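Beta-lactamase OXA-2 (Salmonella typhimurium, PDB 1K38) hydrolyses beta-lactam antibiotics, oxacillin among them, as a class D serine beta-lactamase and so confers antibiotic resistance. Local coordinates at residues R11-E16 and R233-S238; A84-D89 and N98-V103; I123-A128 and G141-S146. All coordinates share one frame; numbering follows the deposited sequence.

Interaction 1: R11-E16 and R233-S238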
ATOM      1  N   ARG A  11       3.185 -26.141 -17.468  1.00 21.68           N
ATOM      2  CA  ARG A  11       1.952 -26.552 -18.120  1.00 23.70           C
ATOM      3  C   ARG A  11       1.062 -27.279 -17.118  1.00 22.85           C
ATOM      4  O   ARG A  11      -0.161 -27.254 -17.234  1.00 24.17           O
ATOM      5  CB  ARG A  11       2.247 -27.466 -19.313  1.00 26.71           C
ATOM      6  CG  ARG A  11       0.997 -27.947 -20.034  1.00 32.26           C
ATOM      7  CD  ARG A  11       1.321 -28.504 -21.411  1.00 36.75           C
ATOM      8  NE  ARG A  11       1.966 -27.498 -22.250  1.00 41.20           N
ATOM      9  CZ  ARG A  11       2.212 -27.646 -23.548  1.00 42.01           C
ATOM     10  NH1 ARG A  11       1.864 -28.766 -24.169  1.00 43.83           N
ATOM     11  NH2 ARG A  11       2.805 -26.673 -24.226  1.00 43.18           N
ATOM     12  N   LYS A  12       1.677 -27.914 -16.123  1.00 22.68           N
ATOM     13  CA  LYS A  12       0.913 -28.645 -15.119  1.00 22.12           C
ATOM     14  C   LYS A  12      -0.026 -27.734 -14.341  1.00 21.67           C
ATOM     15  O   LYS A  12      -1.095 -28.161 -13.908  1.00 22.13           O
ATOM     16  CB  LYS A  12       1.846 -29.367 -14.142  1.00 22.81           C
ATOM     17  CG  LYS A  12       2.670 -28.452 -13.255  1.00 24.93           C
ATOM     18  CD  LYS A  12       3.478 -29.268 -12.263  1.00 28.56           C
ATOM     19  CE  LYS A  12       4.368 -28.386 -11.409  1.00 30.35           C
ATOM     20  NZ  LYS A  12       5.140 -29.191 -10.419  1.00 32.68           N
ATOM     21  N   PHE A  13       0.370 -26.479 -14.162  1.00 19.42           N
ATOM     22  CA  PHE A  13      -0.465 -25.531 -13.439  1.00 20.41           C
ATOM     23  C   PHE A  13      -1.667 -25.122 -14.279  1.00 20.50           C
ATOM     24  O   PHE A  13      -2.767 -24.947 -13.756  1.00 22.17           O
ATOM     25  CB  PHE A  13       0.352 -24.302 -13.038  1.00 19.84           C
ATOM     26  CG  PHE A  13       1.410 -24.593 -12.008  1.00 17.94           C
ATOM     27  CD1 PHE A  13       1.057 -25.017 -10.730  1.00 21.13           C
ATOM     28  CD2 PHE A  13       2.759 -24.465 -12.323  1.00 20.13           C
ATOM     29  CE1 PHE A  13       2.034 -25.310  -9.781  1.00 20.12           C
ATOM     30  CE2 PHE A  13       3.741 -24.754 -11.384  1.00 18.85           C
ATOM     31  CZ  PHE A  13       3.380 -25.178 -10.109  1.00 20.83           C
ATOM     32  N   PHE A  14      -1.465 -24.973 -15.584  1.00 20.78           N
ATOM     33  CA  PHE A  14      -2.565 -24.604 -16.465  1.00 20.64           C
ATOM     34  C   PHE A  14      -3.510 -25.784 -16.646  1.00 22.64           C
ATOM     35  O   PHE A  14      -4.725 -25.618 -16.646  1.00 22.68           O
ATOM     36  CB  PHE A  14      -2.047 -24.143 -17.830  1.00 19.63           C
ATOM     37  CG  PHE A  14      -1.445 -22.765 -17.815  1.00 16.45           C
ATOM     38  CD1 PHE A  14      -0.144 -22.561 -17.372  1.00 16.55           C
ATOM     39  CD2 PHE A  14      -2.194 -21.665 -18.221  1.00 16.89           C
ATOM     40  CE1 PHE A  14       0.405 -21.275 -17.333  1.00 15.10           C
ATOM     41  CE2 PHE A  14      -1.655 -20.380 -18.186  1.00 14.13           C
ATOM     42  CZ  PHE A  14      -0.355 -20.183 -17.742  1.00 14.65           C
ATOM     43  N   SER A  15      -2.948 -26.980 -16.793  1.00 24.19           N
ATOM     44  CA  SER A  15      -3.767 -28.172 -16.968  1.00 26.25           C
ATOM     45  C   SER A  15      -4.547 -28.471 -15.688  1.00 25.90           C
ATOM     46  O   SER A  15      -5.676 -28.953 -15.744  1.00 26.67           O
ATOM     47  CB  SER A  15      -2.890 -29.369 -17.349  1.00 27.39           C
ATOM     48  OG  SER A  15      -1.902 -29.621 -16.367  1.00 31.50           O
ATOM     49  N   GLU A  16      -3.945 -28.174 -14.539  1.00 25.66           N
ATOM     50  CA  GLU A  16      -4.592 -28.407 -13.254  1.00 26.34           C
ATOM     51  C   GLU A  16      -5.928 -27.679 -13.223  1.00 26.72           C
ATOM     52  O   GLU A  16      -6.909 -28.172 -12.670  1.00 25.91           O
ATOM     53  CB  GLU A  16      -3.712 -27.900 -12.109  1.00 27.62           C
ATOM     54  CG  GLU A  16      -4.220 -28.284 -10.724  1.00 32.73           C
ATOM     55  CD  GLU A  16      -3.415 -27.654  -9.604  1.00 34.69           C
ATOM     56  OE1 GLU A  16      -2.173 -27.597  -9.722  1.00 36.00           O
ATOM     57  OE2 GLU A  16      -4.021 -27.225  -8.597  1.00 37.71           O
ATOM     58  N   ARG A 233      -1.059 -17.720  -8.495  1.00 14.45           N
ATOM     59  CA  ARG A 233      -0.689 -17.991  -7.115  1.00 14.86           C
ATOM     60  C   ARG A 233       0.039 -19.323  -6.968  1.00 15.82           C
ATOM     61  O   ARG A 233       0.993 -19.422  -6.199  1.00 15.87           O
ATOM     62  CB  ARG A 233      -1.923 -17.952  -6.209  1.00 16.07           C
ATOM     63  CG  ARG A 233      -2.478 -16.547  -5.997  1.00 17.20           C
ATOM     64  CD  ARG A 233      -3.734 -16.578  -5.138  1.00 19.12           C
ATOM     65  NE  ARG A 233      -4.298 -15.245  -4.926  1.00 20.90           N
ATOM     66  CZ  ARG A 233      -3.918 -14.415  -3.959  1.00 22.07           C
ATOM     67  NH1 ARG A 233      -2.970 -14.776  -3.103  1.00 22.39           N
ATOM     68  NH2 ARG A 233      -4.482 -13.217  -3.854  1.00 21.84           N
ATOM     69  N   ALA A 234      -0.401 -20.339  -7.707  1.00 15.98           N
ATOM     70  CA  ALA A 234       0.241 -21.650  -7.641  1.00 16.72           C
ATOM     71  C   ALA A 234       1.687 -21.528  -8.113  1.00 16.93           C
ATOM     72  O   ALA A 234       2.607 -22.062  -7.492  1.00 16.29           O
ATOM     73  CB  ALA A 234      -0.508 -22.655  -8.505  1.00 16.66           C
ATOM     74  N   ILE A 235       1.883 -20.814  -9.218  1.00 16.13           N
ATOM     75  CA  ILE A 235       3.222 -20.619  -9.759  1.00 17.40           C
ATOM     76  C   ILE A 235       4.085 -19.778  -8.816  1.00 16.70           C
ATOM     77  O   ILE A 235       5.232 -20.133  -8.537  1.00 17.28           O
ATOM     78  CB  ILE A 235       3.151 -19.966 -11.163  1.00 16.36           C
ATOM     79  CG1 ILE A 235       2.520 -20.963 -12.142  1.00 18.28           C
ATOM     80  CG2 ILE A 235       4.542 -19.544 -11.633  1.00 17.83           C
ATOM     81  CD1 ILE A 235       2.318 -20.432 -13.550  1.00 18.37           C
ATOM     82  N   LEU A 236       3.537 -18.676  -8.307  1.00 16.79           N
ATOM     83  CA  LEU A 236       4.296 -17.832  -7.393  1.00 16.95           C
ATOM     84  C   LEU A 236       4.711 -18.621  -6.151  1.00 15.75           C
ATOM     85  O   LEU A 236       5.837 -18.494  -5.672  1.00 16.85           O
ATOM     86  CB  LEU A 236       3.479 -16.603  -6.990  1.00 17.61           C
ATOM     87  CG  LEU A 236       3.252 -15.563  -8.091  1.00 16.42           C
ATOM     88  CD1 LEU A 236       2.475 -14.382  -7.525  1.00 18.47           C
ATOM     89  CD2 LEU A 236       4.598 -15.101  -8.645  1.00 18.97           C
ATOM     90  N   ARG A 237       3.805 -19.444  -5.633  1.00 16.75           N
ATOM     91  CA  ARG A 237       4.134 -20.248  -4.462  1.00 18.32           C
ATOM     92  C   ARG A 237       5.254 -21.239  -4.789  1.00 19.54           C
ATOM     93  O   ARG A 237       6.141 -21.472  -3.962  1.00 19.65           O
ATOM     94  CB  ARG A 237       2.903 -21.012  -3.955  1.00 18.14           C
ATOM     95  CG  ARG A 237       1.847 -20.148  -3.262  1.00 21.63           C
ATOM     96  CD  ARG A 237       0.848 -21.008  -2.487  1.00 25.46           C
ATOM     97  NE  ARG A 237       0.096 -21.914  -3.352  1.00 29.75           N
ATOM     98  CZ  ARG A 237      -1.002 -21.576  -4.026  1.00 31.58           C
ATOM     99  NH1 ARG A 237      -1.493 -20.345  -3.936  1.00 32.09           N
ATOM    100  NH2 ARG A 237      -1.607 -22.468  -4.799  1.00 30.81           N
ATOM    101  N   SER A 238       5.232 -21.804  -5.994  1.00 19.33           N
ATOM    102  CA  SER A 238       6.252 -22.776  -6.388  1.00 20.51           C
ATOM    103  C   SER A 238       7.660 -22.187  -6.417  1.00 20.93           C
ATOM    104  O   SER A 238       8.640 -22.917  -6.280  1.00 22.57           O
ATOM    105  CB  SER A 238       5.914 -23.404  -7.750  1.00 21.05           C
ATOM    106  OG  SER A 238       6.209 -22.537  -8.830  1.00 21.73           O
TER

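Interaction 2: A84-D89 and N98-V103. With FMT (formic acid), chain C.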
ATOM      1  N   ALA A  84     -22.819  -5.808  -7.787  1.00 32.21           N
ATOM      2  CA  ALA A  84     -22.941  -5.132  -6.498  1.00 31.08           C
ATOM      3  C   ALA A  84     -21.815  -4.117  -6.350  1.00 30.19           C
ATOM      4  O   ALA A  84     -22.029  -2.996  -5.879  1.00 30.99           O
ATOM      5  CB  ALA A  84     -22.887  -6.154  -5.354  1.00 30.66           C
ATOM      6  N   GLY A  85     -20.616  -4.512  -6.767  1.00 28.28           N
ATOM      7  CA  GLY A  85     -19.472  -3.625  -6.674  1.00 28.77           C
ATOM      8  C   GLY A  85     -19.614  -2.392  -7.544  1.00 28.59           C
ATOM      9  O   GLY A  85     -18.988  -1.369  -7.274  1.00 28.84           O
ATOM     10  N   HIS A  86     -20.440  -2.484  -8.584  1.00 28.95           N
ATOM     11  CA  HIS A  86     -20.657  -1.368  -9.505  1.00 30.22           C
ATOM     12  C   HIS A  86     -21.895  -0.539  -9.177  1.00 30.56           C
ATOM     13  O   HIS A  86     -21.923   0.666  -9.429  1.00 30.26           O
ATOM     14  CB  HIS A  86     -20.798  -1.868 -10.948  1.00 30.63           C
ATOM     15  CG  HIS A  86     -19.561  -2.497 -11.505  1.00 31.72           C
ATOM     16  ND1 HIS A  86     -19.444  -2.842 -12.832  1.00 32.33           N
ATOM     17  CD2 HIS A  86     -18.395  -2.856 -10.917  1.00 31.73           C
ATOM     18  CE1 HIS A  86     -18.259  -3.388 -13.041  1.00 33.57           C
ATOM     19  NE2 HIS A  86     -17.603  -3.408 -11.893  1.00 32.73           N
ATOM     20  N   ASN A  87     -22.921  -1.188  -8.633  1.00 30.57           N
ATOM     21  CA  ASN A  87     -24.165  -0.492  -8.310  1.00 30.39           C
ATOM     22  C   ASN A  87     -24.088   0.328  -7.027  1.00 30.56           C
ATOM     23  O   ASN A  87     -24.773   0.030  -6.047  1.00 31.26           O
ATOM     24  CB  ASN A  87     -25.324  -1.489  -8.209  1.00 30.33           C
ATOM     25  CG  ASN A  87     -25.540  -2.265  -9.493  1.00 29.62           C
ATOM     26  OD1 ASN A  87     -25.305  -1.756 -10.591  1.00 28.55           O
ATOM     27  ND2 ASN A  87     -26.006  -3.502  -9.364  1.00 27.47           N
ATOM     28  N   GLN A  88     -23.264   1.371  -7.048  1.00 28.81           N
ATOM     29  CA  GLN A  88     -23.093   2.241  -5.890  1.00 27.86           C
ATOM     30  C   GLN A  88     -22.089   3.344  -6.207  1.00 26.49           C
ATOM     31  O   GLN A  88     -21.348   3.253  -7.189  1.00 25.17           O
ATOM     32  CB  GLN A  88     -22.592   1.435  -4.689  1.00 30.79           C
ATOM     33  CG  GLN A  88     -21.252   0.753  -4.919  1.00 34.99           C
ATOM     34  CD  GLN A  88     -20.768  -0.009  -3.701  1.00 37.39           C
ATOM     35  OE1 GLN A  88     -20.544   0.571  -2.640  1.00 38.81           O
ATOM     36  NE2 GLN A  88     -20.602  -1.318  -3.849  1.00 40.34           N
ATOM     37  N   ASP A  89     -22.072   4.387  -5.380  1.00 24.99           N
ATOM     38  CA  ASP A  89     -21.133   5.485  -5.580  1.00 24.44           C
ATOM     39  C   ASP A  89     -19.741   4.881  -5.475  1.00 23.27           C
ATOM     40  O   ASP A  89     -19.554   3.851  -4.832  1.00 22.35           O
ATOM     41  CB  ASP A  89     -21.328   6.571  -4.522  1.00 26.15           C
ATOM     42  CG  ASP A  89     -22.695   7.223  -4.606  1.00 28.90           C
ATOM     43  OD1 ASP A  89     -23.194   7.410  -5.735  1.00 30.04           O
ATOM     44  OD2 ASP A  89     -23.264   7.562  -3.545  1.00 31.76           O
ATOM     45  N   ASN A  98     -13.080  -3.173  -8.019  1.00 19.91           N
ATOM     46  CA  ASN A  98     -14.246  -3.787  -8.653  1.00 20.09           C
ATOM     47  C   ASN A  98     -14.303  -3.658 -10.169  1.00 19.77           C
ATOM     48  O   ASN A  98     -15.298  -4.053 -10.781  1.00 19.97           O
ATOM     49  CB  ASN A  98     -15.526  -3.191  -8.061  1.00 20.81           C
ATOM     50  CG  ASN A  98     -15.662  -3.463  -6.581  1.00 24.97           C
ATOM     51  OD1 ASN A  98     -15.845  -4.605  -6.163  1.00 27.73           O
ATOM     52  ND2 ASN A  98     -15.574  -2.411  -5.774  1.00 25.71           N
ATOM     53  N   SER A  99     -13.253  -3.115 -10.777  1.00 19.50           N
ATOM     54  CA  SER A  99     -13.219  -2.923 -12.227  1.00 19.96           C
ATOM     55  C   SER A  99     -14.491  -2.206 -12.672  1.00 19.89           C
ATOM     56  O   SER A  99     -15.154  -2.615 -13.628  1.00 20.16           O
ATOM     57  CB  SER A  99     -13.104  -4.269 -12.946  1.00 20.93           C
ATOM     58  OG  SER A  99     -11.848  -4.869 -12.690  1.00 21.17           O
ATOM     59  N   THR A 100     -14.817  -1.126 -11.970  1.00 19.79           N
ATOM     60  CA  THR A 100     -16.011  -0.346 -12.272  1.00 19.36           C
ATOM     61  C   THR A 100     -15.764   0.492 -13.514  1.00 20.34           C
ATOM     62  O   THR A 100     -15.320   1.640 -13.446  1.00 19.52           O
ATOM     63  CB  THR A 100     -16.383   0.553 -11.087  1.00 19.15           C
ATOM     64  OG1 THR A 100     -16.441  -0.241  -9.895  1.00 18.66           O
ATOM     65  CG2 THR A 100     -17.741   1.196 -11.319  1.00 21.22           C
ATOM     66  N   VAL A 101     -16.068  -0.103 -14.660  1.00 19.20           N
ATOM     67  CA  VAL A 101     -15.857   0.540 -15.943  1.00 20.19           C
ATOM     68  C   VAL A 101     -16.519   1.903 -16.137  1.00 19.75           C
ATOM     69  O   VAL A 101     -15.898   2.805 -16.705  1.00 20.33           O
ATOM     70  CB  VAL A 101     -16.299  -0.392 -17.095  1.00 19.88           C
ATOM     71  CG1 VAL A 101     -15.978   0.247 -18.440  1.00 21.57           C
ATOM     72  CG2 VAL A 101     -15.605  -1.748 -16.961  1.00 23.01           C
ATOM     73  N   TRP A 102     -17.755   2.078 -15.669  1.00 21.08           N
ATOM     74  CA  TRP A 102     -18.414   3.362 -15.887  1.00 21.24           C
ATOM     75  C   TRP A 102     -17.664   4.562 -15.324  1.00 22.64           C
ATOM     76  O   TRP A 102     -17.770   5.662 -15.860  1.00 23.85           O
ATOM     77  CB  TRP A 102     -19.870   3.359 -15.388  1.00 21.99           C
ATOM     78  CG  TRP A 102     -20.102   3.203 -13.909  1.00 21.22           C
ATOM     79  CD1 TRP A 102     -20.443   2.057 -13.251  1.00 20.33           C
ATOM     80  CD2 TRP A 102     -20.108   4.247 -12.924  1.00 21.65           C
ATOM     81  NE1 TRP A 102     -20.672   2.322 -11.920  1.00 22.95           N
ATOM     82  CE2 TRP A 102     -20.473   3.658 -11.694  1.00 21.33           C
ATOM     83  CE3 TRP A 102     -19.844   5.624 -12.964  1.00 20.80           C
ATOM     84  CZ2 TRP A 102     -20.583   4.399 -10.509  1.00 20.77           C
ATOM     85  CZ3 TRP A 102     -19.955   6.361 -11.782  1.00 21.15           C
ATOM     86  CH2 TRP A 102     -20.322   5.744 -10.575  1.00 21.34           C
ATOM     87  N   VAL A 103     -16.895   4.357 -14.260  1.00 21.58           N
ATOM     88  CA  VAL A 103     -16.129   5.457 -13.683  1.00 20.81           C
ATOM     89  C   VAL A 103     -15.052   5.887 -14.673  1.00 20.41           C
ATOM     90  O   VAL A 103     -14.858   7.079 -14.925  1.00 20.21           O
ATOM     91  CB  VAL A 103     -15.451   5.037 -12.355  1.00 21.48           C
ATOM     92  CG1 VAL A 103     -14.470   6.112 -11.901  1.00 20.30           C
ATOM     93  CG2 VAL A 103     -16.504   4.812 -11.287  1.00 19.79           C
TER
HETATM   94  C   FMT C 401     -12.152  -8.079 -14.547  1.00 42.77           C
HETATM   95  O1  FMT C 401     -12.316  -9.522 -14.126  1.00 44.19           O
HETATM   96  O2  FMT C 401     -11.669  -7.197 -13.378  1.00 43.73           O

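Interaction 3: I123-A128 and G141-S146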
ATOM      1  N   ILE A 123       3.877   6.585 -23.021  1.00 22.80           N
ATOM      2  CA  ILE A 123       4.266   5.434 -22.211  1.00 21.92           C
ATOM      3  C   ILE A 123       4.490   4.196 -23.077  1.00 22.07           C
ATOM      4  O   ILE A 123       4.708   3.106 -22.556  1.00 21.45           O
ATOM      5  CB  ILE A 123       3.230   5.097 -21.103  1.00 20.06           C
ATOM      6  CG1 ILE A 123       1.865   4.777 -21.714  1.00 20.07           C
ATOM      7  CG2 ILE A 123       3.115   6.262 -20.127  1.00 21.87           C
ATOM      8  CD1 ILE A 123       0.869   4.220 -20.701  1.00 18.73           C
ATOM      9  N   ASP A 124       4.432   4.373 -24.397  1.00 22.44           N
ATOM     10  CA  ASP A 124       4.657   3.279 -25.343  1.00 23.71           C
ATOM     11  C   ASP A 124       3.915   2.023 -24.892  1.00 22.35           C
ATOM     12  O   ASP A 124       4.500   0.944 -24.779  1.00 23.38           O
ATOM     13  CB  ASP A 124       6.164   3.014 -25.443  1.00 26.45           C
ATOM     14  CG  ASP A 124       6.515   1.972 -26.483  1.00 28.73           C
ATOM     15  OD1 ASP A 124       5.965   2.038 -27.602  1.00 30.74           O
ATOM     16  OD2 ASP A 124       7.357   1.099 -26.182  1.00 31.37           O
ATOM     17  N   TYR A 125       2.615   2.178 -24.654  1.00 20.12           N
ATOM     18  CA  TYR A 125       1.760   1.093 -24.171  1.00 18.29           C
ATOM     19  C   TYR A 125       1.113   0.264 -25.283  1.00 17.68           C
ATOM     20  O   TYR A 125       0.145   0.692 -25.910  1.00 18.22           O
ATOM     21  CB  TYR A 125       0.688   1.693 -23.252  1.00 17.44           C
ATOM     22  CG  TYR A 125      -0.172   0.696 -22.503  1.00 15.99           C
ATOM     23  CD1 TYR A 125      -1.326   0.168 -23.074  1.00 16.93           C
ATOM     24  CD2 TYR A 125       0.147   0.322 -21.198  1.00 15.39           C
ATOM     25  CE1 TYR A 125      -2.151  -0.702 -22.358  1.00 15.87           C
ATOM     26  CE2 TYR A 125      -0.664  -0.544 -20.478  1.00 14.39           C
ATOM     27  CZ  TYR A 125      -1.812  -1.050 -21.059  1.00 15.51           C
ATOM     28  OH  TYR A 125      -2.629  -1.879 -20.324  1.00 15.11           O
ATOM     29  N   GLY A 126       1.651  -0.931 -25.511  1.00 16.47           N
ATOM     30  CA  GLY A 126       1.111  -1.799 -26.547  1.00 17.25           C
ATOM     31  C   GLY A 126       1.090  -1.107 -27.898  1.00 19.07           C
ATOM     32  O   GLY A 126       2.060  -0.451 -28.271  1.00 20.47           O
ATOM     33  N   ASN A 127      -0.010  -1.242 -28.634  1.00 19.17           N
ATOM     34  CA  ASN A 127      -0.095  -0.596 -29.937  1.00 20.99           C
ATOM     35  C   ASN A 127      -0.485   0.877 -29.805  1.00 22.05           C
ATOM     36  O   ASN A 127      -0.596   1.593 -30.802  1.00 22.91           O
ATOM     37  CB  ASN A 127      -1.078  -1.341 -30.858  1.00 19.74           C
ATOM     38  CG  ASN A 127      -2.492  -1.389 -30.309  1.00 21.85           C
ATOM     39  OD1 ASN A 127      -2.827  -0.706 -29.340  1.00 20.06           O
ATOM     40  ND2 ASN A 127      -3.335  -2.197 -30.941  1.00 21.79           N
ATOM     41  N   ALA A 128      -0.680   1.317 -28.564  1.00 21.19           N
ATOM     42  CA  ALA A 128      -1.035   2.702 -28.255  1.00 22.96           C
ATOM     43  C   ALA A 128      -2.130   3.267 -29.154  1.00 24.49           C
ATOM     44  O   ALA A 128      -2.078   4.436 -29.540  1.00 25.57           O
ATOM     45  CB  ALA A 128       0.209   3.577 -28.345  1.00 23.23           C
ATOM     46  N   GLY A 141     -12.206  -1.590 -27.967  1.00 32.99           N
ATOM     47  CA  GLY A 141     -11.524  -0.753 -28.937  1.00 30.44           C
ATOM     48  C   GLY A 141     -10.348  -1.425 -29.620  1.00 28.92           C
ATOM     49  O   GLY A 141     -10.207  -2.648 -29.586  1.00 28.58           O
ATOM     50  N   SER A 142      -9.492  -0.614 -30.233  1.00 26.85           N
ATOM     51  CA  SER A 142      -8.329  -1.118 -30.955  1.00 24.99           C
ATOM     52  C   SER A 142      -7.106  -1.372 -30.082  1.00 23.18           C
ATOM     53  O   SER A 142      -6.164  -2.032 -30.516  1.00 23.68           O
ATOM     54  CB  SER A 142      -7.946  -0.136 -32.065  1.00 25.76           C
ATOM     55  OG  SER A 142      -9.028   0.083 -32.957  1.00 28.57           O
ATOM     56  N   LEU A 143      -7.117  -0.851 -28.859  1.00 22.36           N
ATOM     57  CA  LEU A 143      -5.978  -1.014 -27.959  1.00 20.31           C
ATOM     58  C   LEU A 143      -5.648  -2.472 -27.628  1.00 18.43           C
ATOM     59  O   LEU A 143      -6.527  -3.257 -27.266  1.00 18.73           O
ATOM     60  CB  LEU A 143      -6.219  -0.237 -26.659  1.00 18.68           C
ATOM     61  CG  LEU A 143      -5.016  -0.165 -25.713  1.00 18.28           C
ATOM     62  CD1 LEU A 143      -3.857   0.547 -26.392  1.00 19.18           C
ATOM     63  CD2 LEU A 143      -5.417   0.573 -24.445  1.00 18.95           C
ATOM     64  N   ALA A 144      -4.373  -2.824 -27.758  1.00 17.28           N
ATOM     65  CA  ALA A 144      -3.923  -4.184 -27.471  1.00 17.04           C
ATOM     66  C   ALA A 144      -2.490  -4.174 -26.947  1.00 16.69           C
ATOM     67  O   ALA A 144      -1.673  -3.348 -27.357  1.00 18.01           O
ATOM     68  CB  ALA A 144      -4.020  -5.044 -28.728  1.00 18.05           C
ATOM     69  N   ILE A 145      -2.190  -5.108 -26.050  1.00 15.33           N
ATOM     70  CA  ILE A 145      -0.868  -5.203 -25.439  1.00 15.05           C
ATOM     71  C   ILE A 145      -0.563  -6.659 -25.068  1.00 14.68           C
ATOM     72  O   ILE A 145      -1.474  -7.426 -24.759  1.00 14.25           O
ATOM     73  CB  ILE A 145      -0.814  -4.298 -24.175  1.00 14.98           C
ATOM     74  CG1 ILE A 145       0.595  -4.279 -23.585  1.00 15.20           C
ATOM     75  CG2 ILE A 145      -1.842  -4.780 -23.152  1.00 16.99           C
ATOM     76  CD1 ILE A 145       0.783  -3.232 -22.483  1.00 16.46           C
ATOM     77  N   SER A 146       0.712  -7.045 -25.107  1.00 13.98           N
ATOM     78  CA  SER A 146       1.094  -8.419 -24.778  1.00 14.36           C
ATOM     79  C   SER A 146       1.480  -8.591 -23.315  1.00 15.00           C
ATOM     80  O   SER A 146       1.697  -7.613 -22.593  1.00 14.63           O
ATOM     81  CB  SER A 146       2.274  -8.866 -25.635  1.00 14.31           C
ATOM     82  OG  SER A 146       3.476  -8.257 -25.189  1.00 14.87           O
TER

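Interaction 1: R11-E16 and R233-S238
Phe13 lays one face of its ring over the backbone of helix 226-238, above Ile235 CA and Ala234 C. The ring bridges two side chains as it does so: Phe13 CD1 rests on the methyl Ala234 CB at 3.6 Å, while Phe13 CD2 meets the methylene Ile235 CG1 at 3.5 Å. Farther out, Phe13 CZ reaches Ser238 CB at 3.9 Å, one turn along. The opposite ring face is backed, off-centre, by Lys12 CG, so the phenyl group is held between the aliphatic part of a neighbouring lysine and the other helix. Phe13 carries its ring anti to the carbonyl carbon (chi1 -68°), on a bond that already points toward helix 226-238. Phe14 adds a lighter touch, its CE1 standing 4.3 Å from Ile235 CD1, the tip of the isoleucine. No hydrogen bond crosses between the helices. The hydroxyl of Ser238 turns back instead onto its own helix, where OG donates to Ile235 O at 2.6 Å, in the carbonyl plane and on a lone pair. The small Ala234 lets Phe13 come close to the backbone, although the short helix axes lie 10.2 Å apart; they run roughly antiparallel, at 148°. On the sheet side, Phe14 and Ile235 both reach Ile23 on strand 21-27, Phe14 also stacks with Phe38, and Leu236 packs on Val210 and Phe212 of strand 208-217. Pairing of the N-terminal and C-terminal helices on one face of the central, mainly antiparallel sheet is typical of the alpha/beta domain of serine beta-lactamases and penicillin-binding proteins.

Interaction 2: A84-D89 and N98-V103
Thr100 CA lies over one face of the His86 imidazole, 3.8 Å from its centroid, in a CH-pi contact, the two side chains running past one another in opposite senses. The methyl Thr100 CG2 sits over a face of the Trp102 indole, near its rim, so the threonine is packed against two rings. Its OG1 lies 3.4 Å from His86 CD2 and is hydrogen-bonded to Gln90 OE1. At the imidazole edge, NE2 donates to Asn98 O at 2.6 Å; the acceptor lies in the ring plane, and the bond is moderately bent (151°). Asn98, Ser99 and Thr100 follow helix 92-97, which ends in a Schellman motif with Ser99 at positive phi. Ser99-Thr100-Val101 is the Ser-X-Val motif of class D beta-lactamases, and His86 thus holds the backbone leading into it. Ser99 OG faces the active site, hydrogen-bonded to Lys189 NZ. A formic acid, probably from the crystallisation liquor, is held by Thr190 and Arg228; the 2.4 Å from its O2 to Ser99 OG is too short to be trusted. Trp102 meets the other segment with its edge. Its CG lies between the backbone N and the carbonyl carbon (chi1 65°), and from there NE1 donates to His86 O at 3.2 Å, with the acceptor in the indole plane. Beside it, Trp102 CZ2 passes 3.6 Å from Gln88 O, and Arg81 makes a cation-pi contact with the indole.

Interaction 3: I123-A128 and G141-S146
Asn127 OD1 accepts two backbone N-H groups, from Ala144 across the contact and from Asp129 just along its own chain. Ala144 N stands 3.1 Å from Asn127 OD1, above the amide's carbonyl plane rather than on a lone pair. The other end of the amide, Asn127 ND2, donates to Ser142 O at 2.9 Å, close to the amide plane. The backbone joins in: Asn127 N gives a bond to Ala144 O at 3.0 Å, nearly in line with that C=O. Gly126, in the type II' turn from Tyr125 to Ala128, brings its CA to 3.3 Å from Ala144 O, a CA-H...O contact. On the apolar side, Ile145 CD1 sits over the centre of the Tyr125 ring, 3.6 Å from the centroid, while Leu143 CD2 nears Tyr125 CE1. With CG anti to the backbone N, the Tyr125 chi1 of -172° swings the ring across to Ile145; Phe53 and Phe153 meet that ring edge-to-face. Tyr125-Gly126-Asn127 is the Tyr-Gly-Asn motif of class D enzymes. A flipped amide would set ND2 against the N-H of Ala144 and OD1 against Ser142 O, so the orientation is well determined, and the turn is bonded to Ser142 and Ala144, on either side of Leu143 in sequence.

Interaction 2 borders the active site and interaction 3 lies near it, whereas interaction 1 lies away from it. In interaction 2 the Ser99 side chain comes within about 3 Å of that of Lys189, probably substrate-binding, and about 4 Å of that of Ser51, the predicted acylated serine. Tyr125 of interaction 3 is a more distant neighbour, its side chain about 9 Å from those of both. The centres of these two contacts lie 24 Å apart, their nearest atoms about 10 Å. Interaction 1 joins helices near the two ends of the chain, so both others fall between its segments in sequence; its centre is 31 Å from that of interaction 2 and 28 Å from that of interaction 3.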